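5'-methylthioadenosine nucleosidase / s-adenosylhomocysteine nucleosidase (Brucella melitensis bv. 1, PDB 4PR3) is a nucleosidase of the phosphorylase superfamily, an alpha/beta protein built round a mixed beta sheet, seen here as a two-chain assembly with adenine in its pocket. Local coordinates at residues 57-68 with 168-177; 88-96 with 158-166. All blocks are in the same frame, centred on the assembly; numbering follows the deposited sequence.

Contact 1. Residues 57-68 with 168-177. With ADE (adenine), chain C.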
# COMPACT_ATOMS: atom_id res chain seq x y z
N GLY A 57 8.24 -7.97 -0.22
CA GLY A 57 8.05 -7.42 -1.55
C GLY A 57 8.50 -5.97 -1.66
O GLY A 57 8.92 -5.37 -0.67
N VAL A 58 8.38 -5.41 -2.85
CA VAL A 58 8.92 -4.08 -3.14
C VAL A 58 7.82 -3.04 -3.35
O VAL A 58 6.88 -3.25 -4.12
CB VAL A 58 9.84 -4.12 -4.38
CG1 VAL A 58 10.25 -2.73 -4.81
CG2 VAL A 58 11.06 -4.99 -4.10
N GLY A 59 7.94 -1.90 -2.66
CA GLY A 59 6.99 -0.82 -2.82
C GLY A 59 5.91 -0.83 -1.75
O GLY A 59 5.69 -1.85 -1.10
N PRO A 60 5.23 0.31 -1.57
CA PRO A 60 4.21 0.49 -0.53
C PRO A 60 3.02 -0.47 -0.66
O PRO A 60 2.54 -0.97 0.35
CB PRO A 60 3.75 1.94 -0.73
CG PRO A 60 4.91 2.61 -1.39
CD PRO A 60 5.49 1.57 -2.30
N VAL A 61 2.55 -0.71 -1.88
CA VAL A 61 1.39 -1.59 -2.08
C VAL A 61 1.73 -3.06 -1.81
O VAL A 61 0.98 -3.75 -1.12
CB VAL A 61 0.78 -1.42 -3.49
CG1 VAL A 61 -0.20 -2.55 -3.79
CG2 VAL A 61 0.09 -0.08 -3.60
N GLU A 62 2.87 -3.52 -2.33
CA GLU A 62 3.31 -4.89 -2.09
C GLU A 62 3.57 -5.12 -0.61
O GLU A 62 3.20 -6.15 -0.06
CB GLU A 62 4.57 -5.22 -2.90
CG GLU A 62 4.35 -5.24 -4.40
CD GLU A 62 3.13 -6.06 -4.79
OE1 GLU A 62 3.05 -7.23 -4.39
OE2 GLU A 62 2.25 -5.51 -5.50
N ALA A 63 4.21 -4.14 0.03
CA ALA A 63 4.54 -4.23 1.44
C ALA A 63 3.29 -4.26 2.31
O ALA A 63 3.20 -5.06 3.25
CB ALA A 63 5.42 -3.06 1.85
N ALA A 64 2.33 -3.40 2.00
CA ALA A 64 1.09 -3.33 2.75
C ALA A 64 0.26 -4.60 2.60
O ALA A 64 -0.23 -5.14 3.59
CB ALA A 64 0.27 -2.13 2.31
N VAL A 65 0.12 -5.08 1.37
CA VAL A 65 -0.68 -6.27 1.12
C VAL A 65 -0.08 -7.51 1.77
O VAL A 65 -0.77 -8.26 2.46
CB VAL A 65 -0.89 -6.51 -0.40
CG1 VAL A 65 -1.51 -7.87 -0.65
CG2 VAL A 65 -1.75 -5.41 -1.00
N ASN A 66 1.22 -7.72 1.56
CA ASN A 66 1.90 -8.90 2.10
C ASN A 66 1.98 -8.94 3.62
O ASN A 66 1.79 -9.99 4.23
CB ASN A 66 3.29 -9.05 1.49
CG ASN A 66 3.25 -9.53 0.05
OD1 ASN A 66 2.33 -10.25 -0.35
ND2 ASN A 66 4.23 -9.12 -0.74
N LEU A 67 2.27 -7.80 4.25
CA LEU A 67 2.42 -7.77 5.70
C LEU A 67 1.08 -7.81 6.42
O LEU A 67 0.97 -8.44 7.48
CB LEU A 67 3.24 -6.56 6.15
CG LEU A 67 3.68 -6.56 7.62
CD1 LEU A 67 4.46 -7.82 7.97
CD2 LEU A 67 4.49 -5.32 7.95
N ALA A 68 0.07 -7.16 5.86
CA ALA A 68 -1.26 -7.18 6.47
C ALA A 68 -1.85 -8.59 6.44
O ALA A 68 -2.58 -8.97 7.35
CB ALA A 68 -2.19 -6.20 5.77
N MSE A 168 11.23 2.48 0.15
CA MSE A 168 9.97 2.11 -0.50
C MSE A 168 8.93 1.34 0.30
O MSE A 168 7.88 0.98 -0.23
CB MSE A 168 10.29 1.43 -1.82
CG MSE A 168 11.16 2.31 -2.68
SE MSE A 168 11.87 1.40 -4.22
CE MSE A 168 10.16 0.89 -5.03
N GLU A 169 9.21 1.07 1.58
CA GLU A 169 8.45 0.08 2.34
C GLU A 169 7.88 0.56 3.67
O GLU A 169 6.68 0.43 3.92
CB GLU A 169 9.26 -1.20 2.56
CG GLU A 169 9.31 -2.11 1.33
CD GLU A 169 10.40 -1.71 0.36
OE1 GLU A 169 11.51 -1.36 0.82
OE2 GLU A 169 10.14 -1.74 -0.87
N THR A 170 8.75 1.06 4.54
CA THR A 170 8.49 1.23 5.97
C THR A 170 7.13 1.81 6.36
O THR A 170 6.46 1.26 7.24
CB THR A 170 9.60 2.06 6.62
OG1 THR A 170 10.86 1.45 6.36
CG2 THR A 170 9.39 2.17 8.13
N TYR A 171 6.70 2.90 5.73
CA TYR A 171 5.41 3.49 6.08
C TYR A 171 4.26 2.51 5.86
O TYR A 171 3.28 2.50 6.61
CB TYR A 171 5.15 4.79 5.31
CG TYR A 171 3.79 5.39 5.59
CD1 TYR A 171 3.60 6.29 6.64
CD2 TYR A 171 2.68 5.05 4.82
CE1 TYR A 171 2.36 6.83 6.91
CE2 TYR A 171 1.44 5.58 5.08
CZ TYR A 171 1.28 6.47 6.12
OH TYR A 171 0.04 7.00 6.38
N ALA A 172 4.37 1.69 4.82
CA ALA A 172 3.36 0.68 4.56
C ALA A 172 3.37 -0.39 5.65
O ALA A 172 2.32 -0.93 6.01
CB ALA A 172 3.59 0.06 3.19
N CYS A 173 4.56 -0.69 6.17
CA CYS A 173 4.69 -1.64 7.26
C CYS A 173 4.03 -1.10 8.52
O CYS A 173 3.35 -1.83 9.24
CB CYS A 173 6.16 -1.93 7.56
SG CYS A 173 7.04 -2.77 6.22
N LEU A 174 4.22 0.19 8.76
CA LEU A 174 3.68 0.85 9.93
C LEU A 174 2.16 0.76 10.00
O LEU A 174 1.60 0.36 11.02
CB LEU A 174 4.10 2.32 9.96
CG LEU A 174 3.61 3.09 11.19
CD1 LEU A 174 4.15 2.44 12.46
CD2 LEU A 174 4.03 4.55 11.12
N ARG A 175 1.51 1.13 8.90
CA ARG A 175 0.05 1.12 8.85
C ARG A 175 -0.49 -0.29 9.03
O ARG A 175 -1.55 -0.48 9.61
CB ARG A 175 -0.45 1.72 7.54
CG ARG A 175 -0.07 3.18 7.36
CD ARG A 175 -0.67 4.06 8.45
NE ARG A 175 -2.13 4.02 8.46
CZ ARG A 175 -2.86 3.55 9.46
NH1 ARG A 175 -2.28 3.08 10.55
NH2 ARG A 175 -4.19 3.55 9.36
N ALA A 176 0.25 -1.28 8.53
CA ALA A 176 -0.10 -2.68 8.72
C ALA A 176 0.02 -3.09 10.19
O ALA A 176 -0.84 -3.78 10.73
CB ALA A 176 0.77 -3.57 7.84
N CYS A 177 1.10 -2.65 10.84
CA CYS A 177 1.33 -2.96 12.24
C CYS A 177 0.34 -2.24 13.16
O CYS A 177 -0.12 -2.81 14.14
CB CYS A 177 2.77 -2.61 12.64
SG CYS A 177 4.04 -3.59 11.82
N9 ADE C . 16.24 2.15 -1.16
C8 ADE C . 17.59 2.26 -1.36
N7 ADE C . 17.94 3.31 -2.05
C5 ADE C . 16.73 3.94 -2.34
C6 ADE C . 16.42 5.11 -3.05
N6 ADE C . 17.34 5.89 -3.63
N1 ADE C . 15.12 5.45 -3.15
C2 ADE C . 14.20 4.67 -2.57
N3 ADE C . 14.37 3.55 -1.88
C4 ADE C . 15.68 3.23 -1.80
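The N-terminal turns of helices 60-76 and 170-180 run side by side, their short axes 8.0 Å apart at a crossing angle of -29°, and A64 lies level with A172, CA atoms 5.0 Å apart. Small residues make this closeness possible. The methyl of A172 points at the other helix and settles among P60, A63 and A64, its CB 3.9 Å from A63 CB and 3.2 Å from the carbonyl O of P60. One turn on, A176 CB takes a similar place beside A68, while L67 reaches across: with CG anti to its backbone N (chi1 -169°), its CD2 branch lies against CA and CB of C173, 3.7 Å from the CA.

At the leading end the contact turns polar. E169, the N-cap residue of its helix, bends at chi2 to bring its carboxylate over the 57-59 loop, where OE2 accepts from G59 N through its anti lone pair at 2.8 Å, an almost straight bond (176°). M168, a selenomethionine, puts CE on V58 CG1 and CG 3.5 Å from N3 of adenine. E62 pairs in a salt bridge with R175 of the second subunit, and R175 with E62 of that subunit.

The chemistry is thus close packing of alanines, ending in a buried carboxylate bond that ties the 57-59 loop to the M168 side of the adenine pocket.

Contact 2. Residues 88-96 with 158-166; sequences GSAGSAKLP and YERIEADMV. With ADE (adenine), chain C; PO4 (phosphate ion), chain D.
The Y158 ring carries the methyl of A93 on one face, with CB 3.9 Å from the ring centroid and 12° off its normal, a CH-pi contact; A93 N lies over the ring as well, and G91 C sits at the edge, near the hydroxyl. This is the adenine pocket of a phosphorylase-superfamily fold, where the end of strand 83-91 meets the start of strand 165-167. A single antiparallel bridge joins them: G91 and V166 form a hydrogen-bonded pair, N to O in both directions. The same corner meets the base, since G91 N is 3.2 Å from N7 of adenine and V166 CG2 is 3.5 Å from N1.

Beyond the bridge, S92 fastens the two loops. Its OG is anti to the backbone N (chi1 -173°), which carries the hydroxyl across to donate to D164 O at 2.6 Å; S92 OG in turn accepts from L95 N, three residues on, making an ST motif. A water accepting from A93 N and donating to D164 O adds a second link. Next to it, L95 CD1 packs on CE of the selenomethionine M165, 3.5 Å away, and on D164 CB. M165 also packs on Y101 and R188.

Toward the surface, K94 stretches along the 161-164 loop, extended beyond CG, and places its ammonium among backbone carbonyls. The backbone nitrogens of E162 and A163 make weak hydrogen bonds to a phosphate ion, probably from the crystallisation liquor. K94 NZ donates to I161 O and to A163 O, both at 3.1 Å, the second from well above the carbonyl plane.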
# COMPACT_ATOMS: atom_id res chain seq x y z
N GLY A 88 16.34 -2.83 5.95
CA GLY A 88 16.78 -2.91 4.57
C GLY A 88 17.69 -1.74 4.25
O GLY A 88 18.33 -1.19 5.15
N SER A 89 17.77 -1.36 2.99
CA SER A 89 18.61 -0.23 2.62
C SER A 89 17.77 1.03 2.42
O SER A 89 16.54 0.99 2.44
CB SER A 89 19.41 -0.54 1.35
OG SER A 89 18.54 -0.79 0.26
N ALA A 90 18.45 2.15 2.20
CA ALA A 90 17.80 3.42 1.94
C ALA A 90 18.77 4.35 1.21
O ALA A 90 19.98 4.18 1.31
CB ALA A 90 17.35 4.06 3.25
N GLY A 91 18.24 5.31 0.47
CA GLY A 91 19.07 6.35 -0.12
C GLY A 91 19.10 7.61 0.72
O GLY A 91 18.16 7.89 1.46
N SER A 92 20.19 8.37 0.62
CA SER A 92 20.23 9.71 1.19
C SER A 92 21.23 10.60 0.46
O SER A 92 22.33 10.16 0.12
CB SER A 92 20.61 9.65 2.67
OG SER A 92 20.49 10.93 3.27
N ALA A 93 20.85 11.86 0.23
CA ALA A 93 21.83 12.87 -0.16
C ALA A 93 22.33 13.66 1.05
O ALA A 93 23.31 14.39 0.96
CB ALA A 93 21.24 13.81 -1.19
N LYS A 94 21.62 13.52 2.17
CA LYS A 94 21.99 14.17 3.42
C LYS A 94 22.98 13.40 4.30
O LYS A 94 23.91 13.97 4.86
CB LYS A 94 20.73 14.53 4.21
CG LYS A 94 19.85 15.54 3.52
CD LYS A 94 18.48 15.62 4.17
CE LYS A 94 17.62 16.69 3.50
NZ LYS A 94 16.22 16.66 4.00
N LEU A 95 22.76 12.10 4.42
CA LEU A 95 23.50 11.27 5.37
C LEU A 95 24.75 10.59 4.79
O LEU A 95 24.79 10.27 3.60
CB LEU A 95 22.56 10.24 6.02
CG LEU A 95 21.53 10.87 6.96
CD1 LEU A 95 20.57 9.84 7.49
CD2 LEU A 95 22.22 11.59 8.11
N PRO A 96 25.77 10.38 5.64
CA PRO A 96 26.97 9.62 5.29
C PRO A 96 26.63 8.26 4.68
O PRO A 96 25.78 7.54 5.19
CB PRO A 96 27.65 9.41 6.64
CG PRO A 96 27.25 10.59 7.44
CD PRO A 96 25.85 10.94 7.00
N TYR A 158 15.10 14.05 -3.91
CA TYR A 158 16.05 14.75 -3.03
C TYR A 158 15.66 16.08 -2.37
O TYR A 158 14.92 16.08 -1.40
CB TYR A 158 17.51 14.57 -3.46
CG TYR A 158 17.94 13.14 -3.16
CD1 TYR A 158 17.44 12.48 -2.04
CD2 TYR A 158 18.78 12.43 -4.01
CE1 TYR A 158 17.79 11.18 -1.75
CE2 TYR A 158 19.14 11.12 -3.73
CZ TYR A 158 18.63 10.50 -2.60
OH TYR A 158 18.98 9.19 -2.31
N GLU A 159 16.19 17.20 -2.85
CA GLU A 159 15.84 18.50 -2.26
C GLU A 159 14.33 18.77 -2.13
O GLU A 159 13.92 19.68 -1.40
CB GLU A 159 16.54 19.64 -3.02
CG GLU A 159 18.04 19.70 -2.77
CD GLU A 159 18.39 19.73 -1.28
OE1 GLU A 159 17.65 20.38 -0.51
OE2 GLU A 159 19.39 19.11 -0.89
N ARG A 160 13.50 18.00 -2.84
CA ARG A 160 12.06 18.02 -2.60
C ARG A 160 11.64 17.11 -1.43
O ARG A 160 10.46 17.05 -1.08
CB ARG A 160 11.28 17.64 -3.86
CG ARG A 160 11.01 18.81 -4.80
CD ARG A 160 10.57 18.36 -6.19
NE ARG A 160 9.32 17.60 -6.19
CZ ARG A 160 9.25 16.28 -6.34
NH1 ARG A 160 10.36 15.57 -6.51
NH2 ARG A 160 8.07 15.67 -6.32
N ILE A 161 12.60 16.41 -0.83
CA ILE A 161 12.32 15.51 0.29
C ILE A 161 12.82 16.09 1.62
O ILE A 161 14.01 16.35 1.78
CB ILE A 161 12.98 14.13 0.08
CG1 ILE A 161 12.60 13.55 -1.29
CG2 ILE A 161 12.62 13.17 1.21
CD1 ILE A 161 11.11 13.33 -1.47
N GLU A 162 11.91 16.26 2.58
CA GLU A 162 12.26 16.85 3.87
C GLU A 162 12.98 15.86 4.79
O GLU A 162 13.81 16.25 5.61
CB GLU A 162 11.01 17.38 4.58
CG GLU A 162 10.08 18.22 3.71
CD GLU A 162 10.58 19.65 3.51
OE1 GLU A 162 11.68 19.98 4.00
OE2 GLU A 162 9.86 20.44 2.86
N ALA A 163 12.67 14.58 4.64
CA ALA A 163 13.25 13.54 5.48
C ALA A 163 14.74 13.35 5.21
O ALA A 163 15.24 13.77 4.17
CB ALA A 163 12.50 12.22 5.29
N ASP A 164 15.44 12.74 6.16
CA ASP A 164 16.87 12.49 6.02
C ASP A 164 17.18 11.43 4.98
O ASP A 164 18.18 11.51 4.26
CB ASP A 164 17.48 12.06 7.36
CG ASP A 164 17.38 13.14 8.42
OD1 ASP A 164 17.28 14.33 8.05
OD2 ASP A 164 17.42 12.79 9.62
N MSE A 165 16.32 10.41 4.90
CA MSE A 165 16.54 9.29 4.00
C MSE A 165 15.24 8.79 3.38
O MSE A 165 14.15 9.15 3.84
CB MSE A 165 17.26 8.15 4.74
CG MSE A 165 16.76 7.93 6.16
SE MSE A 165 17.44 6.31 7.00
CE MSE A 165 19.33 6.66 6.94
N VAL A 166 15.35 7.97 2.34
CA VAL A 166 14.18 7.50 1.60
C VAL A 166 14.16 5.98 1.44
O VAL A 166 15.20 5.35 1.23
CB VAL A 166 14.09 8.16 0.20
CG1 VAL A 166 13.94 9.67 0.33
CG2 VAL A 166 15.31 7.82 -0.64
N9 ADE C . 16.24 2.15 -1.16
C8 ADE C . 17.59 2.26 -1.36
N7 ADE C . 17.94 3.31 -2.05
C5 ADE C . 16.73 3.94 -2.34
C6 ADE C . 16.42 5.11 -3.05
N6 ADE C . 17.34 5.89 -3.63
N1 ADE C . 15.12 5.45 -3.15
C2 ADE C . 14.20 4.67 -2.57
N3 ADE C . 14.37 3.55 -1.88
C4 ADE C . 15.68 3.23 -1.80
P PO4 D . 8.79 14.05 2.89
O1 PO4 D . 7.40 13.46 3.02
O2 PO4 D . 9.52 13.33 1.79
O3 PO4 D . 8.69 15.52 2.56
O4 PO4 D . 9.54 13.86 4.19
O HOH W 1 18.42 12.83 1.56

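Contact 1 is buried, its centre about 9 Å from that of the chain, against about 14 Å for contact 2, which starts at the sheet and runs out to exposed loops; their centres are about 19 Å apart. The same two parts of the chain supply both: helix 60-76 leads on to strand 83-91, and strand 165-167 leads on to helix 170-180. Helix packing through alanines dominates contact 1, with one carboxylate bond at its end. Contact 2 relies on backbone pairing, a serine hydroxyl, water and a lysine. They converge on adenine, which M168 approaches from contact 1 and S89, A90, G91 and V166 from contact 2. Only contact 1 has the second subunit against its segments.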